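Local coordinates for periplasmic oligopeptide-binding protein (Burkholderia pseudomallei, PDB 3ZS6) that probably binds oligopeptides in the periplasm and presents them to an ABC transporter for uptake into the cell, at residues T415-I420 / P434-L439; Y101-E106 / L419-S424. All blocks are in the same frame, centred on the assembly; numbering follows the deposited sequence.

How the interactions relate
The two contacts lie side by side on the same side of the chain's centre, with their own centres about 9 Å apart, and they share Leu419 and Ile420. Along the chain, residues 101-106 come first. More than 300 residues later, 415-424 run through both contacts, and helix 434-443 follows. Interaction 1 is therefore local, packing the end of helix 414-417 and the turn after it against the next helix. Interaction 2 is long-range, taking the following loop to one far earlier in the sequence. Hydrogen bonds from Ser424 OG to Asp418 O and from Cys422 N to Asp437 OD2 join the two and probably steady this loop, close to the bound peptide.

Interaction 1 (T415-I420 / P434-L439); sequences TFFDLI and PKVDSL
Phe417 directs its ring at Val436 in the first turn of helix 434-443, its CE1 lying 4.3 Å from CG1 of the valine. The ring carbon meets the methyl obliquely and only at van der Waals range, so this is apolar packing. A flat phenyl and a compact branched valine suit such a place, because both fill space without needing a polar partner. With its CG1 anti to the backbone N (chi1 168°), Val436 puts that methyl forward toward the phenylalanine.

Further along, Ile420 N bonds back to Phe417 O (3.1 Å) in a helix-like turn, and the two side chains touch. Ile420 CD1 reaches Phe417 CD1 at 3.7 Å and stands 4.7 Å from Val436 CG1, so the isoleucine tip extends the apolar patch begun by the ring. The carbonyl of Ile420 behaves differently. Its O lies 4.3 Å from Asp437 OD1, too far for a direct bond, and in any case both atoms are acceptors. A water sits between them, 2.8 Å from Ile420 O and 2.7 Å from Asp437 OD1, and can mediate where direct contact could only repel. The other carboxylate oxygen, OD2, accepts from Cys422 N, so the aspartate divides its two oxygens between the water and the loop that follows the turn.

Around the contact, helix 449-464 offers small residues against which larger ones can settle: Ala459 meets both Phe417 and Leu439, and Ala463 meets Ile420. Phe416 and Leu419 instead pack on Thr261 and Tyr263 of strand 260-266, so the segment joins that sheet to the pair of helices 434-443 and 449-464.

Interaction 2 (Y101-E106 / L419-S424); sequences YTILVE and LIRCGS
Glu106 and Arg421 approach from opposite directions and form the salt bridge that carries this contact. A single carboxylate oxygen does the work: OE2 lies 2.9 Å from NH1 and 3.1 Å from NH2 of the arginine. Both hydrogen bonds are weak and well off straight, because the carboxylate and guanidinium planes stand 79° apart and cannot pair flat, oxygen for nitrogen. Long, charged side chains suit a gap that the two backbones do not close. The glutamate spans it extended, whereas the arginine chain bends at chi3 (-54°).

Beside the ion pair, the Ile103 methyl CG2 packs against a hydroxyl and a guanidinium nitrogen. It comes within 3.3 Å of Ser424 OG and 4.2 Å of Arg421 NH2, a branched side chain filling the angle between the two groups.

The next shell fixes these groups. Asp418 OD1 makes a second salt bridge to Arg421 NH2, which probably helps to balance the charge and orient the guanidinium. The small serine turns its hydroxyl back to its own loop, giving its proton to Asp418 O and accepting from Gln426 N. Arg421 to Ser424 form a type II beta turn, closed by Ser424 N to Arg421 O at 3.1 Å; Gly423 occupies its third position, where a positive phi (77°) is readily adopted by glycine. Cys422, at the second position, is tied by a disulfide to Cys432.

Within its own segment, Ile103 lays CD1 over one face of the Tyr101 ring, toward the rim. The tyrosine OH bonds to Asp409 and, weakly, to the backbone of the bound peptide. A bridge between distant chain regions beside the ligand is consistent with the closed, peptide-enclosing form of the two-lobed solute-binding proteins of family 5.

Interaction 1 (T415-I420 / P434-L439)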
loop_
_atom_site.group_PDB
_atom_site.type_symbol
_atom_site.label_atom_id
_atom_site.label_comp_id
_atom_site.label_asym_id
_atom_site.label_seq_id
_atom_site.Cartn_x
_atom_site.Cartn_y
_atom_site.Cartn_z
ATOM N N THR A 415 5.343 6.979 -5.900
ATOM C CA THR A 415 4.978 5.984 -4.891
ATOM C C THR A 415 5.516 4.596 -5.257
ATOM O O THR A 415 5.862 3.801 -4.378
ATOM C CB THR A 415 3.458 5.925 -4.634
ATOM O OG1 THR A 415 3.184 4.973 -3.598
ATOM C CG2 THR A 415 2.692 5.538 -5.896
ATOM N N PHE A 416 5.608 4.311 -6.551
ATOM C CA PHE A 416 6.097 3.007 -6.991
ATOM C C PHE A 416 7.628 2.956 -6.966
ATOM O O PHE A 416 8.230 1.894 -6.746
ATOM C CB PHE A 416 5.522 2.649 -8.365
ATOM C CG PHE A 416 4.050 2.333 -8.335
ATOM C CD1 PHE A 416 3.601 1.100 -7.875
ATOM C CD2 PHE A 416 3.113 3.279 -8.721
ATOM C CE1 PHE A 416 2.246 0.802 -7.831
ATOM C CE2 PHE A 416 1.753 2.994 -8.670
ATOM C CZ PHE A 416 1.320 1.758 -8.222
ATOM N N PHE A 417 8.263 4.109 -7.163
ATOM C CA PHE A 417 9.713 4.183 -7.016
ATOM C C PHE A 417 10.179 3.852 -5.587
ATOM O O PHE A 417 11.330 3.478 -5.387
ATOM C CB PHE A 417 10.265 5.540 -7.489
ATOM C CG PHE A 417 10.448 5.638 -8.998
ATOM C CD1 PHE A 417 11.454 4.926 -9.640
ATOM C CD2 PHE A 417 9.629 6.465 -9.766
ATOM C CE1 PHE A 417 11.628 5.015 -11.028
ATOM C CE2 PHE A 417 9.794 6.569 -11.145
ATOM C CZ PHE A 417 10.794 5.834 -11.782
ATOM N N ASP A 418 9.290 3.973 -4.602
ATOM C CA ASP A 418 9.622 3.568 -3.233
ATOM C C ASP A 418 9.989 2.083 -3.145
ATOM O O ASP A 418 10.583 1.639 -2.162
ATOM C CB ASP A 418 8.474 3.874 -2.260
ATOM C CG ASP A 418 8.419 5.340 -1.856
ATOM O OD1 ASP A 418 9.474 6.009 -1.897
ATOM O OD2 ASP A 418 7.327 5.821 -1.483
ATOM N N LEU A 419 9.634 1.315 -4.169
ATOM C CA LEU A 419 9.943 -0.121 -4.187
ATOM C C LEU A 419 11.343 -0.449 -4.699
ATOM O O LEU A 419 11.845 -1.554 -4.474
ATOM C CB LEU A 419 8.939 -0.870 -5.063
ATOM C CG LEU A 419 7.474 -0.777 -4.653
ATOM C CD1 LEU A 419 6.599 -1.488 -5.682
ATOM C CD2 LEU A 419 7.273 -1.352 -3.243
ATOM N N ILE A 420 11.971 0.495 -5.393
ATOM C CA ILE A 420 13.218 0.195 -6.089
ATOM C C ILE A 420 14.355 1.199 -5.865
ATOM O O ILE A 420 15.481 0.949 -6.293
ATOM C CB ILE A 420 12.986 0.041 -7.609
ATOM C CG1 ILE A 420 12.163 1.217 -8.144
ATOM C CG2 ILE A 420 12.284 -1.282 -7.913
ATOM C CD1 ILE A 420 12.153 1.320 -9.668
ATOM N N PRO A 434 22.024 3.239 -8.985
ATOM C CA PRO A 434 22.336 4.664 -8.824
ATOM C C PRO A 434 21.921 5.497 -10.034
ATOM O O PRO A 434 21.516 6.645 -9.868
ATOM C CB PRO A 434 23.864 4.677 -8.678
ATOM C CG PRO A 434 24.197 3.322 -8.130
ATOM C CD PRO A 434 23.208 2.385 -8.773
ATOM N N LYS A 435 22.027 4.935 -11.234
ATOM C CA LYS A 435 21.579 5.648 -12.425
ATOM C C LYS A 435 20.066 5.877 -12.374
ATOM O O LYS A 435 19.586 6.994 -12.606
ATOM C CB LYS A 435 21.974 4.903 -13.696
ATOM C CG LYS A 435 21.515 5.584 -14.973
ATOM C CD LYS A 435 22.041 7.014 -15.068
ATOM C CE LYS A 435 21.634 7.672 -16.381
ATOM N NZ LYS A 435 22.148 9.070 -16.501
ATOM N N VAL A 436 19.312 4.826 -12.061
ATOM C CA VAL A 436 17.877 4.993 -11.872
ATOM C C VAL A 436 17.613 6.100 -10.850
ATOM O O VAL A 436 16.838 7.017 -11.107
ATOM C CB VAL A 436 17.184 3.687 -11.415
ATOM C CG1 VAL A 436 15.763 3.980 -10.956
ATOM C CG2 VAL A 436 17.192 2.652 -12.538
ATOM N N ASP A 437 18.268 6.013 -9.697
ATOM C CA ASP A 437 18.071 6.999 -8.641
ATOM C C ASP A 437 18.412 8.417 -9.112
ATOM O O ASP A 437 17.690 9.369 -8.810
ATOM C CB ASP A 437 18.883 6.628 -7.393
ATOM C CG ASP A 437 18.317 5.411 -6.659
ATOM O OD1 ASP A 437 17.497 4.670 -7.248
ATOM O OD2 ASP A 437 18.701 5.191 -5.489
ATOM N N SER A 438 19.500 8.563 -9.862
ATOM C CA SER A 438 19.911 9.897 -10.294
ATOM C C SER A 438 18.938 10.447 -11.331
ATOM O O SER A 438 18.659 11.642 -11.351
ATOM C CB SER A 438 21.353 9.907 -10.827
ATOM O OG SER A 438 21.394 9.675 -12.221
ATOM N N LEU A 439 18.418 9.569 -12.183
ATOM C CA LEU A 439 17.398 9.966 -13.145
ATOM C C LEU A 439 16.143 10.477 -12.436
ATOM O O LEU A 439 15.523 11.450 -12.874
ATOM C CB LEU A 439 17.051 8.810 -14.089
ATOM C CG LEU A 439 18.082 8.478 -15.177
ATOM C CD1 LEU A 439 17.645 7.270 -15.990
ATOM C CD2 LEU A 439 18.334 9.675 -16.093
HETATM O O HOH W 1 17.601 2.003 -7.723
#

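Interaction 2 (Y101-E106 / L419-S424)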
loop_
_atom_site.group_PDB
_atom_site.type_symbol
_atom_site.label_atom_id
_atom_site.label_comp_id
_atom_site.label_asym_id
_atom_site.label_seq_id
_atom_site.Cartn_x
_atom_site.Cartn_y
_atom_site.Cartn_z
ATOM N N TYR A 101 8.268 2.485 7.573
ATOM C CA TYR A 101 7.602 3.362 6.612
ATOM C C TYR A 101 8.130 4.784 6.611
ATOM O O TYR A 101 7.358 5.734 6.538
ATOM C CB TYR A 101 6.082 3.371 6.821
ATOM C CG TYR A 101 5.297 3.250 5.524
ATOM C CD1 TYR A 101 5.036 2.002 4.969
ATOM C CD2 TYR A 101 4.835 4.375 4.852
ATOM C CE1 TYR A 101 4.330 1.873 3.794
ATOM C CE2 TYR A 101 4.113 4.259 3.659
ATOM C CZ TYR A 101 3.865 2.995 3.143
ATOM O OH TYR A 101 3.164 2.832 1.970
ATOM N N THR A 102 9.449 4.933 6.664
ATOM C CA THR A 102 10.053 6.264 6.617
ATOM C C THR A 102 9.909 6.933 5.244
ATOM O O THR A 102 10.178 8.122 5.094
ATOM C CB THR A 102 11.544 6.219 7.014
ATOM O OG1 THR A 102 12.226 5.269 6.191
ATOM C CG2 THR A 102 11.704 5.818 8.485
ATOM N N ILE A 103 9.482 6.170 4.241
ATOM C CA ILE A 103 9.395 6.700 2.878
ATOM C C ILE A 103 8.528 7.959 2.772
ATOM O O ILE A 103 8.854 8.873 2.014
ATOM C CB ILE A 103 8.899 5.638 1.868
ATOM C CG1 ILE A 103 7.549 5.062 2.314
ATOM C CG2 ILE A 103 9.950 4.523 1.700
ATOM C CD1 ILE A 103 6.909 4.115 1.310
ATOM N N LEU A 104 7.433 8.016 3.526
ATOM C CA LEU A 104 6.524 9.160 3.431
ATOM C C LEU A 104 7.109 10.459 3.984
ATOM O O LEU A 104 6.821 11.539 3.471
ATOM C CB LEU A 104 5.173 8.867 4.108
ATOM C CG LEU A 104 4.237 7.952 3.317
ATOM C CD1 LEU A 104 2.877 7.830 4.004
ATOM C CD2 LEU A 104 4.080 8.455 1.897
ATOM N N VAL A 105 7.934 10.358 5.020
ATOM C CA VAL A 105 8.529 11.552 5.607
ATOM C C VAL A 105 9.822 11.911 4.876
ATOM O O VAL A 105 10.408 12.969 5.089
ATOM C CB VAL A 105 8.789 11.368 7.116
ATOM C CG1 VAL A 105 10.041 10.524 7.341
ATOM C CG2 VAL A 105 8.908 12.725 7.804
ATOM N N GLU A 106 10.242 11.032 3.979
ATOM C CA GLU A 106 11.511 11.204 3.285
ATOM C C GLU A 106 11.556 12.469 2.425
ATOM O O GLU A 106 12.636 13.002 2.162
ATOM C CB GLU A 106 11.819 9.968 2.435
ATOM C CG GLU A 106 13.273 9.548 2.431
ATOM C CD GLU A 106 13.481 8.215 1.729
ATOM O OE1 GLU A 106 13.053 7.180 2.281
ATOM O OE2 GLU A 106 14.062 8.204 0.623
ATOM N N LEU A 419 9.634 1.315 -4.169
ATOM C CA LEU A 419 9.943 -0.121 -4.187
ATOM C C LEU A 419 11.343 -0.449 -4.699
ATOM O O LEU A 419 11.845 -1.554 -4.474
ATOM C CB LEU A 419 8.939 -0.870 -5.063
ATOM C CG LEU A 419 7.474 -0.777 -4.653
ATOM C CD1 LEU A 419 6.599 -1.488 -5.682
ATOM C CD2 LEU A 419 7.273 -1.352 -3.243
ATOM N N ILE A 420 11.971 0.495 -5.393
ATOM C CA ILE A 420 13.218 0.195 -6.089
ATOM C C ILE A 420 14.355 1.199 -5.865
ATOM O O ILE A 420 15.481 0.949 -6.293
ATOM C CB ILE A 420 12.986 0.041 -7.609
ATOM C CG1 ILE A 420 12.163 1.217 -8.144
ATOM C CG2 ILE A 420 12.284 -1.282 -7.913
ATOM C CD1 ILE A 420 12.153 1.320 -9.668
ATOM N N ARG A 421 14.067 2.321 -5.205
ATOM C CA ARG A 421 15.108 3.304 -4.872
ATOM C C ARG A 421 16.098 2.722 -3.871
ATOM O O ARG A 421 15.692 2.083 -2.901
ATOM C CB ARG A 421 14.497 4.584 -4.269
ATOM C CG ARG A 421 13.880 5.534 -5.274
ATOM C CD ARG A 421 13.500 6.870 -4.623
ATOM N NE ARG A 421 12.640 6.690 -3.453
ATOM C CZ ARG A 421 13.077 6.664 -2.197
ATOM N NH1 ARG A 421 14.374 6.811 -1.931
ATOM N NH2 ARG A 421 12.219 6.495 -1.202
ATOM N N CYS A 422 17.391 2.953 -4.102
ATOM C CA CYS A 422 18.438 2.494 -3.192
ATOM C C CYS A 422 18.123 2.915 -1.767
ATOM O O CYS A 422 17.884 4.091 -1.499
ATOM C CB CYS A 422 19.794 3.099 -3.572
ATOM S SG CYS A 422 20.461 2.616 -5.176
ATOM N N GLY A 423 18.134 1.963 -0.842
ATOM C CA GLY A 423 17.987 2.309 0.561
ATOM C C GLY A 423 16.587 2.646 1.058
ATOM O O GLY A 423 16.408 2.910 2.248
ATOM N N SER A 424 15.590 2.640 0.177
ATOM C CA SER A 424 14.215 2.901 0.612
ATOM C C SER A 424 13.756 1.865 1.637
ATOM O O SER A 424 14.082 0.681 1.517
ATOM C CB SER A 424 13.258 2.888 -0.578
ATOM O OG SER A 424 11.933 2.692 -0.139
#